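Local structure of proline dehydrogenase (Deinococcus radiodurans, 4H6Q) at residues A[100-114]-A[136-150]. The protein catalyses the FAD-dependent oxidation of L-proline to delta-1-pyrroline-5-carboxylate, the first step in degrading proline to glutamate, passing the electrons to a quinone. Residues are numbered along the deposited sequence; the frame is centred on the assembly and turned at random.
Sequences KLSSVGQGKDENGED and LDMEDHTRVDVTLEQ. With FAD (flavin-adenine dinucleotide), chain C; TFB (tetrahydrofuran-2-carboxylic acid), chain D.
Ser-102 CB sits over the centre of one face of the Arg-143 guanidinium, 3.6 Å above its plane, while Gln-106 CB and OE1 lie at its edge, close to that plane. The Gln-106 amide is nearly coplanar with the guanidinium (18°), and its OE1 accepts from Arg-143 NH1 at 2.9 Å through an in-plane lone pair. With CG anti to the backbone N (chi1 -174°) and the chain extended, NE2 gives one N-H to Thr-147 OG1 and the other, almost straight (172°), to Gln-150 OE1. Were Gln-106 an alanine, Arg-143 NH1 would probably keep at most its weak bond to the backbone carbonyl, and Thr-147 OG1 and Gln-150 OE1 would lose their amide donor. Glu-139 grips Ser-102 with both oxygens: OE1 takes the backbone N at 2.9 Å and OE2 the hydroxyl OG at 2.6 Å, both on syn lone pairs. In the substrate pocket, substrate-binding Lys-100 makes a salt bridge from NZ to OD2 of Asp-137, probably an active-site residue (3.1 Å), and a hydrogen bond to OXT of the bound proline analogue; Tyr-280 and Arg-189 also hold Asp-137. The contact joins the loop after barrel strand 96-99 to the loop after adjacent parallel strand 133-136 and the first turns of helix 144-158, with helix 115-129 packing on Leu-101 and Gln-150.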
ATOM      1  N   LYS A 100      -4.230   6.678   0.526  1.00 11.49           N
ATOM      2  CA  LYS A 100      -3.409   7.682   1.217  1.00 11.45           C
ATOM      3  C   LYS A 100      -4.355   8.626   1.928  1.00 11.30           C
ATOM      4  O   LYS A 100      -5.242   9.225   1.298  1.00 11.83           O
ATOM      5  CB  LYS A 100      -2.584   8.478   0.177  1.00 12.46           C
ATOM      6  CG  LYS A 100      -1.373   7.654  -0.285  1.00 12.86           C
ATOM      7  CD  LYS A 100      -0.653   8.339  -1.427  1.00 14.45           C
ATOM      8  CE  LYS A 100       0.633   7.593  -1.788  1.00 13.67           C
ATOM      9  NZ  LYS A 100       0.449   6.171  -2.185  1.00 16.02           N
ATOM     10  N   LEU A 101      -4.231   8.770   3.244  1.00 11.73           N
ATOM     11  CA  LEU A 101      -5.217   9.603   3.921  1.00 11.79           C
ATOM     12  C   LEU A 101      -5.141  11.102   3.503  1.00 11.21           C
ATOM     13  O   LEU A 101      -6.106  11.858   3.661  1.00 12.48           O
ATOM     14  CB  LEU A 101      -5.144   9.436   5.439  1.00 12.10           C
ATOM     15  CG  LEU A 101      -5.687   8.054   5.913  1.00 11.92           C
ATOM     16  CD1 LEU A 101      -5.250   7.757   7.327  1.00 14.21           C
ATOM     17  CD2 LEU A 101      -7.203   7.950   5.762  1.00 13.74           C
ATOM     18  N   SER A 102      -3.984  11.548   2.975  1.00 11.49           N
ATOM     19  CA  SER A 102      -3.913  12.907   2.435  1.00 13.05           C
ATOM     20  C   SER A 102      -4.771  13.092   1.176  1.00 12.93           C
ATOM     21  O   SER A 102      -5.032  14.235   0.773  1.00 14.99           O
ATOM     22  CB  SER A 102      -2.470  13.272   2.088  1.00 13.66           C
ATOM     23  OG  SER A 102      -2.095  12.674   0.858  1.00 13.70           O
ATOM     24  N   SER A 103      -5.238  12.010   0.550  1.00 11.74           N
ATOM     25  CA  SER A 103      -6.158  12.135  -0.580  1.00 12.28           C
ATOM     26  C   SER A 103      -7.589  12.311  -0.148  1.00 12.32           C
ATOM     27  O   SER A 103      -8.425  12.746  -0.958  1.00 12.88           O
ATOM     28  CB  SER A 103      -6.089  10.958  -1.536  1.00 12.99           C
ATOM     29  OG  SER A 103      -6.604   9.768  -0.955  1.00 12.20           O
ATOM     30  N   VAL A 104      -7.894  12.051   1.141  1.00 11.15           N
ATOM     31  CA  VAL A 104      -9.290  12.087   1.571  1.00 11.84           C
ATOM     32  C   VAL A 104      -9.523  13.006   2.767  1.00 12.50           C
ATOM     33  O   VAL A 104     -10.567  12.955   3.421  1.00 14.44           O
ATOM     34  CB  VAL A 104      -9.841  10.663   1.809  1.00 12.09           C
ATOM     35  CG1 VAL A 104      -9.908   9.925   0.488  1.00 12.34           C
ATOM     36  CG2 VAL A 104      -9.039   9.880   2.858  1.00 11.87           C
ATOM     37  N   GLY A 105      -8.546  13.891   3.026  1.00 13.13           N
ATOM     38  CA  GLY A 105      -8.780  14.994   3.939  1.00 14.50           C
ATOM     39  C   GLY A 105      -8.109  14.984   5.288  1.00 14.55           C
ATOM     40  O   GLY A 105      -8.446  15.811   6.129  1.00 15.85           O
ATOM     41  N   GLN A 106      -7.166  14.064   5.515  1.00 13.10           N
ATOM     42  CA  GLN A 106      -6.443  14.034   6.769  1.00 14.74           C
ATOM     43  C   GLN A 106      -5.841  15.370   7.140  1.00 17.15           C
ATOM     44  O   GLN A 106      -5.111  15.948   6.362  1.00 21.53           O
ATOM     45  CB  GLN A 106      -5.339  12.979   6.673  1.00 13.71           C
ATOM     46  CG  GLN A 106      -4.600  12.752   8.010  1.00 15.09           C
ATOM     47  CD  GLN A 106      -3.467  11.796   7.842  1.00 14.06           C
ATOM     48  OE1 GLN A 106      -2.501  12.072   7.102  1.00 15.73           O
ATOM     49  NE2 GLN A 106      -3.556  10.641   8.486  1.00 13.81           N
ATOM     50  N   GLY A 107      -6.157  15.846   8.339  1.00 18.75           N
ATOM     51  CA  GLY A 107      -5.628  17.111   8.808  1.00 21.02           C
ATOM     52  C   GLY A 107      -6.618  18.234   8.627  1.00 22.99           C
ATOM     53  O   GLY A 107      -6.347  19.339   9.144  1.00 25.83           O
ATOM     54  N   LYS A 108      -7.729  18.036   7.939  1.00 20.67           N
ATOM     55  CA  LYS A 108      -8.739  19.069   7.778  1.00 20.98           C
ATOM     56  C   LYS A 108      -9.934  18.748   8.666  1.00 22.01           C
ATOM     57  O   LYS A 108     -10.342  17.611   8.796  1.00 22.59           O
ATOM     58  CB  LYS A 108      -9.210  19.113   6.315  1.00 21.73           C
ATOM     59  CG  LYS A 108      -8.070  19.326   5.318  1.00 25.12           C
ATOM     60  CD  LYS A 108      -8.546  19.241   3.878  1.00 26.65           C
ATOM     61  CE  LYS A 108      -7.377  19.407   2.923  1.00 28.86           C
ATOM     62  NZ  LYS A 108      -6.732  20.756   3.024  1.00 29.05           N
ATOM     63  N   ASP A 109     -10.489  19.771   9.277  1.00 22.78           N
ATOM     64  CA  ASP A 109     -11.661  19.624  10.101  1.00 23.66           C
ATOM     65  C   ASP A 109     -12.924  19.881   9.296  1.00 23.27           C
ATOM     66  O   ASP A 109     -13.017  20.865   8.554  1.00 26.54           O
ATOM     67  CB  ASP A 109     -11.598  20.663  11.231  1.00 27.35           C
ATOM     68  CG  ASP A 109     -12.781  20.560  12.153  1.00 30.22           C
ATOM     69  OD1 ASP A 109     -12.608  19.955  13.239  1.00 34.01           O
ATOM     70  OD2 ASP A 109     -13.890  21.034  11.766  1.00 29.87           O
ATOM     71  N   GLU A 110     -13.909  19.001   9.451  1.00 20.26           N
ATOM     72  CA  GLU A 110     -15.260  19.236   8.922  0.57 20.68           C
ATOM     73  C   GLU A 110     -16.231  18.932  10.045  1.00 20.62           C
ATOM     74  O   GLU A 110     -16.262  17.807  10.583  1.00 18.48           O
ATOM     75  CB  GLU A 110     -15.584  18.372   7.683  0.57 22.24           C
ATOM     76  CG  GLU A 110     -15.008  18.883   6.347  0.57 21.55           C
ATOM     77  CD  GLU A 110     -15.507  20.264   5.941  0.57 24.01           C
ATOM     78  OE1 GLU A 110     -16.646  20.644   6.319  0.57 25.55           O
ATOM     79  OE2 GLU A 110     -14.757  20.986   5.224  0.57 23.35           O
ATOM     80  N   ASN A 111     -16.994  19.960  10.439  1.00 21.95           N
ATOM     81  CA  ASN A 111     -17.970  19.820  11.533  1.00 24.50           C
ATOM     82  C   ASN A 111     -17.395  19.182  12.809  1.00 25.09           C
ATOM     83  O   ASN A 111     -18.035  18.311  13.429  1.00 27.69           O
ATOM     84  CB  ASN A 111     -19.178  19.004  11.048  1.00 25.16           C
ATOM     85  CG  ASN A 111     -19.915  19.700   9.912  1.00 25.42           C
ATOM     86  OD1 ASN A 111     -20.068  20.922   9.937  1.00 26.61           O
ATOM     87  ND2 ASN A 111     -20.344  18.935   8.891  1.00 24.74           N
ATOM     88  N   GLY A 112     -16.176  19.567  13.164  1.00 24.55           N
ATOM     89  CA  GLY A 112     -15.547  19.083  14.392  1.00 24.06           C
ATOM     90  C   GLY A 112     -14.848  17.716  14.371  1.00 23.89           C
ATOM     91  O   GLY A 112     -14.427  17.204  15.427  1.00 25.16           O
ATOM     92  N   GLU A 113     -14.722  17.108  13.196  1.00 21.28           N
ATOM     93  CA  GLU A 113     -14.050  15.808  13.077  1.00 21.25           C
ATOM     94  C   GLU A 113     -13.072  15.879  11.954  1.00 19.00           C
ATOM     95  O   GLU A 113     -13.284  16.627  11.007  1.00 20.56           O
ATOM     96  CB  GLU A 113     -15.064  14.736  12.734  1.00 24.48           C
ATOM     97  CG  GLU A 113     -16.102  14.500  13.781  1.00 31.41           C
ATOM     98  CD  GLU A 113     -17.032  13.392  13.331  1.00 35.70           C
ATOM     99  OE1 GLU A 113     -17.926  13.684  12.496  1.00 37.36           O
ATOM    100  OE2 GLU A 113     -16.837  12.234  13.772  1.00 36.54           O
ATOM    101  N   ASP A 114     -12.014  15.076  12.022  1.00 17.59           N
ATOM    102  CA  ASP A 114     -11.067  15.030  10.918  1.00 16.56           C
ATOM    103  C   ASP A 114     -11.701  14.434   9.675  1.00 14.84           C
ATOM    104  O   ASP A 114     -12.265  13.327   9.711  1.00 16.14           O
ATOM    105  CB  ASP A 114      -9.857  14.196  11.334  1.00 16.70           C
ATOM    106  CG  ASP A 114      -8.753  14.209  10.298  1.00 18.69           C
ATOM    107  OD1 ASP A 114      -7.830  15.049  10.430  1.00 24.52           O
ATOM    108  OD2 ASP A 114      -8.839  13.412   9.333  1.00 17.51           O
ATOM    109  N   LEU A 136      -4.133   1.646   4.979  1.00  8.06           N
ATOM    110  CA  LEU A 136      -3.739   3.061   5.091  1.00  8.91           C
ATOM    111  C   LEU A 136      -2.249   3.142   4.765  1.00  9.23           C
ATOM    112  O   LEU A 136      -1.389   2.763   5.588  1.00 10.16           O
ATOM    113  CB  LEU A 136      -3.997   3.587   6.508  1.00  9.48           C
ATOM    114  CG  LEU A 136      -5.413   3.257   7.039  1.00  9.85           C
ATOM    115  CD1 LEU A 136      -5.537   3.704   8.483  1.00 12.14           C
ATOM    116  CD2 LEU A 136      -6.526   3.881   6.176  1.00 11.19           C
ATOM    117  N   ASP A 137      -1.920   3.616   3.538  1.00  9.81           N
ATOM    118  CA  ASP A 137      -0.512   3.786   3.140  1.00  9.86           C
ATOM    119  C   ASP A 137       0.169   4.783   4.107  1.00 11.04           C
ATOM    120  O   ASP A 137      -0.473   5.665   4.699  1.00 11.91           O
ATOM    121  CB  ASP A 137      -0.441   4.365   1.731  1.00  9.22           C
ATOM    122  CG  ASP A 137      -0.729   3.365   0.634  1.00  9.40           C
ATOM    123  OD1 ASP A 137      -0.826   2.140   0.872  1.00 11.68           O
ATOM    124  OD2 ASP A 137      -0.834   3.879  -0.543  1.00 11.46           O
ATOM    125  N   MET A 138       1.468   4.630   4.276  1.00 10.51           N
ATOM    126  CA  MET A 138       2.207   5.599   5.082  1.00 10.59           C
ATOM    127  C   MET A 138       2.880   6.653   4.211  1.00 10.42           C
ATOM    128  O   MET A 138       3.645   6.319   3.288  1.00 11.68           O
ATOM    129  CB  MET A 138       3.222   4.926   6.014  1.00 12.14           C
ATOM    130  CG  MET A 138       3.739   5.888   7.117  1.00 11.71           C
ATOM    131  SD  MET A 138       2.445   6.437   8.281  1.00 12.88           S
ATOM    132  CE  MET A 138       2.106   4.956   9.196  1.00 15.17           C
ATOM    133  N   GLU A 139       2.574   7.928   4.457  1.00 10.84           N
ATOM    134  CA  GLU A 139       3.128   9.026   3.701  1.00 12.06           C
ATOM    135  C   GLU A 139       4.370   9.582   4.403  1.00 12.57           C
ATOM    136  O   GLU A 139       5.088   8.806   5.049  1.00 13.13           O
ATOM    137  CB  GLU A 139       2.012  10.059   3.390  1.00 13.50           C
ATOM    138  CG  GLU A 139       0.848   9.377   2.596  1.00 12.67           C
ATOM    139  CD  GLU A 139      -0.235  10.351   2.196  1.00 13.99           C
ATOM    140  OE1 GLU A 139      -1.242  10.480   2.950  1.00 14.90           O
ATOM    141  OE2 GLU A 139      -0.077  11.008   1.126  1.00 14.58           O
ATOM    142  N   ASP A 140       4.680  10.871   4.266  1.00 13.33           N
ATOM    143  CA  ASP A 140       5.954  11.364   4.804  1.00 14.08           C
ATOM    144  C   ASP A 140       5.897  11.485   6.347  1.00 14.16           C
ATOM    145  O   ASP A 140       4.842  11.280   6.952  1.00 15.21           O
ATOM    146  CB  ASP A 140       6.229  12.754   4.230  1.00 16.53           C
ATOM    147  CG  ASP A 140       5.239  13.769   4.749  1.00 17.89           C
ATOM    148  OD1 ASP A 140       5.538  14.508   5.697  1.00 19.23           O
ATOM    149  OD2 ASP A 140       4.080  13.770   4.254  1.00 18.70           O
ATOM    150  N   HIS A 141       7.034  11.777   6.992  1.00 14.41           N
ATOM    151  CA  HIS A 141       7.130  11.562   8.446  1.00 14.78           C
ATOM    152  C   HIS A 141       6.195  12.442   9.274  1.00 14.83           C
ATOM    153  O   HIS A 141       5.884  12.088  10.432  1.00 14.95           O
ATOM    154  CB  HIS A 141       8.584  11.661   8.961  1.00 16.31           C
ATOM    155  CG  HIS A 141       9.038  13.066   9.230  1.00 17.60           C
ATOM    156  ND1 HIS A 141       9.781  13.809   8.324  1.00 19.15           N
ATOM    157  CD2 HIS A 141       8.868  13.869  10.315  1.00 18.70           C
ATOM    158  CE1 HIS A 141      10.045  15.001   8.845  1.00 19.70           C
ATOM    159  NE2 HIS A 141       9.485  15.071  10.042  1.00 20.68           N
ATOM    160  N   THR A 142       5.781  13.588   8.706  1.00 15.90           N
ATOM    161  CA  THR A 142       4.875  14.496   9.401  1.00 16.65           C
ATOM    162  C   THR A 142       3.480  13.940   9.615  1.00 16.45           C
ATOM    163  O   THR A 142       2.715  14.511  10.387  1.00 17.72           O
ATOM    164  CB  THR A 142       4.777  15.884   8.706  1.00 16.98           C
ATOM    165  OG1 THR A 142       4.022  15.731   7.477  1.00 17.58           O
ATOM    166  CG2 THR A 142       6.204  16.483   8.442  1.00 19.35           C
ATOM    167  N   ARG A 143       3.158  12.826   8.953  1.00 14.77           N
ATOM    168  CA  ARG A 143       1.804  12.255   9.015  1.00 14.35           C
ATOM    169  C   ARG A 143       1.763  10.951   9.810  1.00 13.51           C
ATOM    170  O   ARG A 143       0.710  10.341   9.945  1.00 14.67           O
ATOM    171  CB  ARG A 143       1.240  12.066   7.589  1.00 16.28           C
ATOM    172  CG  ARG A 143       0.859  13.441   6.968  1.00 18.28           C
ATOM    173  CD  ARG A 143       0.409  13.315   5.516  1.00 19.54           C
ATOM    174  NE  ARG A 143       0.074  14.657   4.999  1.00 19.13           N
ATOM    175  CZ  ARG A 143      -1.138  15.204   5.020  1.00 17.83           C
ATOM    176  NH1 ARG A 143      -2.180  14.539   5.519  1.00 17.84           N
ATOM    177  NH2 ARG A 143      -1.311  16.401   4.495  1.00 18.02           N
ATOM    178  N   VAL A 144       2.909  10.484  10.319  1.00 13.62           N
ATOM    179  CA  VAL A 144       2.963   9.159  10.985  1.00 13.73           C
ATOM    180  C   VAL A 144       2.135   9.133  12.270  1.00 13.72           C
ATOM    181  O   VAL A 144       1.319   8.212  12.448  1.00 14.60           O
ATOM    182  CB  VAL A 144       4.431   8.731  11.294  1.00 13.28           C
ATOM    183  CG1 VAL A 144       4.435   7.421  12.087  1.00 14.10           C
ATOM    184  CG2 VAL A 144       5.241   8.613  10.006  1.00 14.92           C
ATOM    185  N   ASP A 145       2.274  10.130  13.153  1.00 14.55           N
ATOM    186  CA  ASP A 145       1.517  10.098  14.411  1.00 14.72           C
ATOM    187  C   ASP A 145       0.021  10.072  14.178  1.00 15.08           C
ATOM    188  O   ASP A 145      -0.699   9.227  14.745  1.00 16.46           O
ATOM    189  CB  ASP A 145       1.916  11.294  15.306  1.00 18.02           C
ATOM    190  CG  ASP A 145       3.303  11.110  15.911  1.00 21.86           C
ATOM    191  OD1 ASP A 145       4.174  11.990  15.789  1.00 32.15           O
ATOM    192  OD2 ASP A 145       3.527  10.081  16.524  1.00 25.43           O
ATOM    193  N   VAL A 146      -0.490  10.991  13.358  1.00 15.19           N
ATOM    194  CA  VAL A 146      -1.919  11.027  13.104  1.00 15.95           C
ATOM    195  C   VAL A 146      -2.402   9.765  12.376  1.00 13.15           C
ATOM    196  O   VAL A 146      -3.466   9.228  12.693  1.00 14.57           O
ATOM    197  CB  VAL A 146      -2.383  12.320  12.332  1.00 17.51           C
ATOM    198  CG1 VAL A 146      -1.754  12.470  10.936  1.00 19.53           C
ATOM    199  CG2 VAL A 146      -3.889  12.349  12.203  1.00 18.85           C
ATOM    200  N   THR A 147      -1.624   9.251  11.430  1.00 12.76           N
ATOM    201  CA  THR A 147      -2.042   8.013  10.754  1.00 12.05           C
ATOM    202  C   THR A 147      -2.107   6.843  11.741  1.00 12.81           C
ATOM    203  O   THR A 147      -3.054   6.053  11.686  1.00 12.18           O
ATOM    204  CB  THR A 147      -1.106   7.671   9.589  1.00 11.98           C
ATOM    205  OG1 THR A 147      -1.153   8.759   8.653  1.00 13.04           O
ATOM    206  CG2 THR A 147      -1.488   6.379   8.871  1.00 12.93           C
ATOM    207  N   LEU A 148      -1.141   6.708  12.642  1.00 12.74           N
ATOM    208  CA  LEU A 148      -1.180   5.613  13.624  1.00 12.54           C
ATOM    209  C   LEU A 148      -2.298   5.764  14.669  1.00 13.40           C
ATOM    210  O   LEU A 148      -2.903   4.758  15.092  1.00 13.32           O
ATOM    211  CB  LEU A 148       0.186   5.411  14.308  1.00 13.49           C
ATOM    212  CG  LEU A 148       1.296   4.941  13.354  1.00 16.04           C
ATOM    213  CD1 LEU A 148       2.598   4.731  14.133  1.00 18.40           C
ATOM    214  CD2 LEU A 148       0.949   3.687  12.526  1.00 16.72           C
ATOM    215  N   GLU A 149      -2.607   6.999  15.064  1.00 13.57           N
ATOM    216  CA  GLU A 149      -3.749   7.273  15.924  1.00 14.93           C
ATOM    217  C   GLU A 149      -5.058   6.892  15.230  1.00 13.50           C
ATOM    218  O   GLU A 149      -5.934   6.209  15.799  1.00 14.50           O
ATOM    219  CB  GLU A 149      -3.792   8.741  16.314  1.00 17.01           C
ATOM    220  N   GLN A 150      -5.206   7.329  13.976  1.00 14.38           N
ATOM    221  CA  GLN A 150      -6.419   7.040  13.221  1.00 13.99           C
ATOM    222  C   GLN A 150      -6.536   5.541  12.924  1.00 12.11           C
ATOM    223  O   GLN A 150      -7.641   4.961  13.003  1.00 12.51           O
ATOM    224  CB  GLN A 150      -6.481   7.875  11.960  1.00 14.60           C
ATOM    225  CG  GLN A 150      -6.630   9.367  12.235  1.00 14.16           C
ATOM    226  CD  GLN A 150      -6.612  10.247  10.998  1.00 15.11           C
ATOM    227  OE1 GLN A 150      -5.981   9.938   9.997  1.00 15.27           O
ATOM    228  NE2 GLN A 150      -7.331  11.369  11.075  1.00 17.84           N
TER
HETATM  229  PA  FAD C2001      15.305  -1.070  -3.383  0.55 14.40           P
HETATM  230  O1A FAD C2001      16.485  -1.383  -2.458  0.55 15.96           O
HETATM  231  O2A FAD C2001      15.005   0.344  -3.665  0.55 18.64           O
HETATM  232  O5B FAD C2001      15.362  -1.742  -4.725  0.55 12.22           O
HETATM  233  C5B FAD C2001      15.583  -3.141  -4.808  0.55 12.38           C
HETATM  234  C4B FAD C2001      15.616  -3.653  -6.233  0.55 11.53           C
HETATM  235  O4B FAD C2001      14.286  -3.698  -6.696  0.55 10.79           O
HETATM  236  C3B FAD C2001      16.308  -2.756  -7.195  0.55 13.61           C
HETATM  237  O3B FAD C2001      17.720  -2.891  -7.221  0.55 16.46           O
HETATM  238  C2B FAD C2001      15.643  -3.138  -8.461  0.55 11.61           C
HETATM  239  O2B FAD C2001      16.066  -4.403  -8.924  0.55 15.55           O
HETATM  240  C1B FAD C2001      14.220  -3.244  -8.017  0.55 10.69           C
HETATM  241  N9A FAD C2001      13.489  -1.977  -8.059  0.55  9.62           N
HETATM  242  C8A FAD C2001      12.899  -1.321  -6.980  0.55 10.01           C
HETATM  243  N7A FAD C2001      12.301  -0.191  -7.358  0.55  9.02           N
HETATM  244  C5A FAD C2001      12.461  -0.098  -8.737  0.55  7.85           C
HETATM  245  C6A FAD C2001      12.079   0.832  -9.686  0.55  9.64           C
HETATM  246  N6A FAD C2001      11.321   1.990  -9.335  0.55 10.71           N
HETATM  247  N1A FAD C2001      12.425   0.614 -10.964  0.55 10.89           N
HETATM  248  C2A FAD C2001      13.127  -0.474 -11.342  0.55 12.06           C
HETATM  249  N3A FAD C2001      13.533  -1.406 -10.466  0.55 10.34           N
HETATM  250  C4A FAD C2001      13.197  -1.231  -9.192  0.55  9.21           C
HETATM  251  N1  FAD C2001       6.754   3.219   0.914  0.55  8.53           N
HETATM  252  C2  FAD C2001       6.121   4.150   1.678  0.55  8.69           C
HETATM  253  O2  FAD C2001       6.865   5.099   2.194  0.55  7.61           O
HETATM  254  N3  FAD C2001       4.777   4.112   1.934  0.55  9.52           N
HETATM  255  C4  FAD C2001       3.972   3.108   1.409  0.55  9.88           C
HETATM  256  O4  FAD C2001       2.647   3.098   1.656  0.55 10.22           O
HETATM  257  C4X FAD C2001       4.603   2.084   0.573  0.55  9.57           C
HETATM  258  N5  FAD C2001       3.861   1.068   0.028  0.55  8.53           N
HETATM  259  C5X FAD C2001       4.530   0.120  -0.714  0.55  6.88           C
HETATM  260  C6  FAD C2001       3.802  -0.940  -1.277  0.55  6.56           C
HETATM  261  C7  FAD C2001       4.473  -1.944  -2.021  0.55  7.52           C
HETATM  262  C7M FAD C2001       3.683  -3.099  -2.633  0.55  9.74           C
HETATM  263  C8  FAD C2001       5.877  -1.855  -2.182  0.55  6.68           C
HETATM  264  C8M FAD C2001       6.629  -2.903  -2.958  0.55  6.42           C
HETATM  265  C9  FAD C2001       6.589  -0.772  -1.645  0.55  7.04           C
HETATM  266  C9A FAD C2001       5.933   0.192  -0.905  0.55  8.79           C
HETATM  267  N10 FAD C2001       6.683   1.247  -0.349  0.55 11.44           N
HETATM  268  C10 FAD C2001       6.020   2.202   0.382  0.55  9.36           C
HETATM  269  C1' FAD C2001       8.127   1.332  -0.487  0.55 13.33           C
HETATM  270  C2' FAD C2001       8.663   2.248  -1.543  0.55 16.62           C
HETATM  271  O2' FAD C2001       7.703   2.244  -2.593  0.55 17.79           O
HETATM  272  C3' FAD C2001      10.076   1.624  -1.649  0.55 19.73           C
HETATM  273  O3' FAD C2001      11.076   2.277  -0.926  0.55 17.45           O
HETATM  274  C4' FAD C2001      10.572   1.272  -2.996  0.55 21.36           C
HETATM  275  O4' FAD C2001       9.641   0.381  -3.498  0.55 21.81           O
HETATM  276  C5' FAD C2001      11.944   0.628  -2.853  0.55 18.59           C
HETATM  277  O5' FAD C2001      11.932  -0.598  -3.516  0.55 13.44           O
HETATM  278  P   FAD C2001      12.492  -1.936  -2.859  0.55 10.42           P
HETATM  279  O1P FAD C2001      12.045  -2.313  -1.414  0.55  9.51           O
HETATM  280  O2P FAD C2001      12.346  -2.956  -4.020  0.55 13.71           O
HETATM  281  O3P FAD C2001      14.099  -1.788  -2.795  0.55 13.05           O
HETATM  282  OA  TFB D2002       3.180   4.145  -1.533  1.00 14.14           O
HETATM  283  CA  TFB D2002       4.246   4.189  -2.473  1.00 13.25           C
HETATM  284  C   TFB D2002       4.087   5.369  -3.409  1.00 14.02           C
HETATM  285  OB  TFB D2002       5.066   5.712  -4.123  1.00 14.79           O
HETATM  286  CB  TFB D2002       4.190   2.936  -3.241  1.00 13.64           C
HETATM  287  CG  TFB D2002       2.803   2.507  -3.101  1.00 13.68           C
HETATM  288  CD  TFB D2002       2.249   3.123  -1.876  1.00 13.90           C
HETATM  289  OXT TFB D2002       2.987   6.029  -3.493  1.00 14.34           O
HETATM  290  O   HOH W   1      -2.520   7.399   4.972  1.00 15.89           O
HETATM  291  O   HOH W   2      -1.360  10.006   5.571  1.00 15.62           O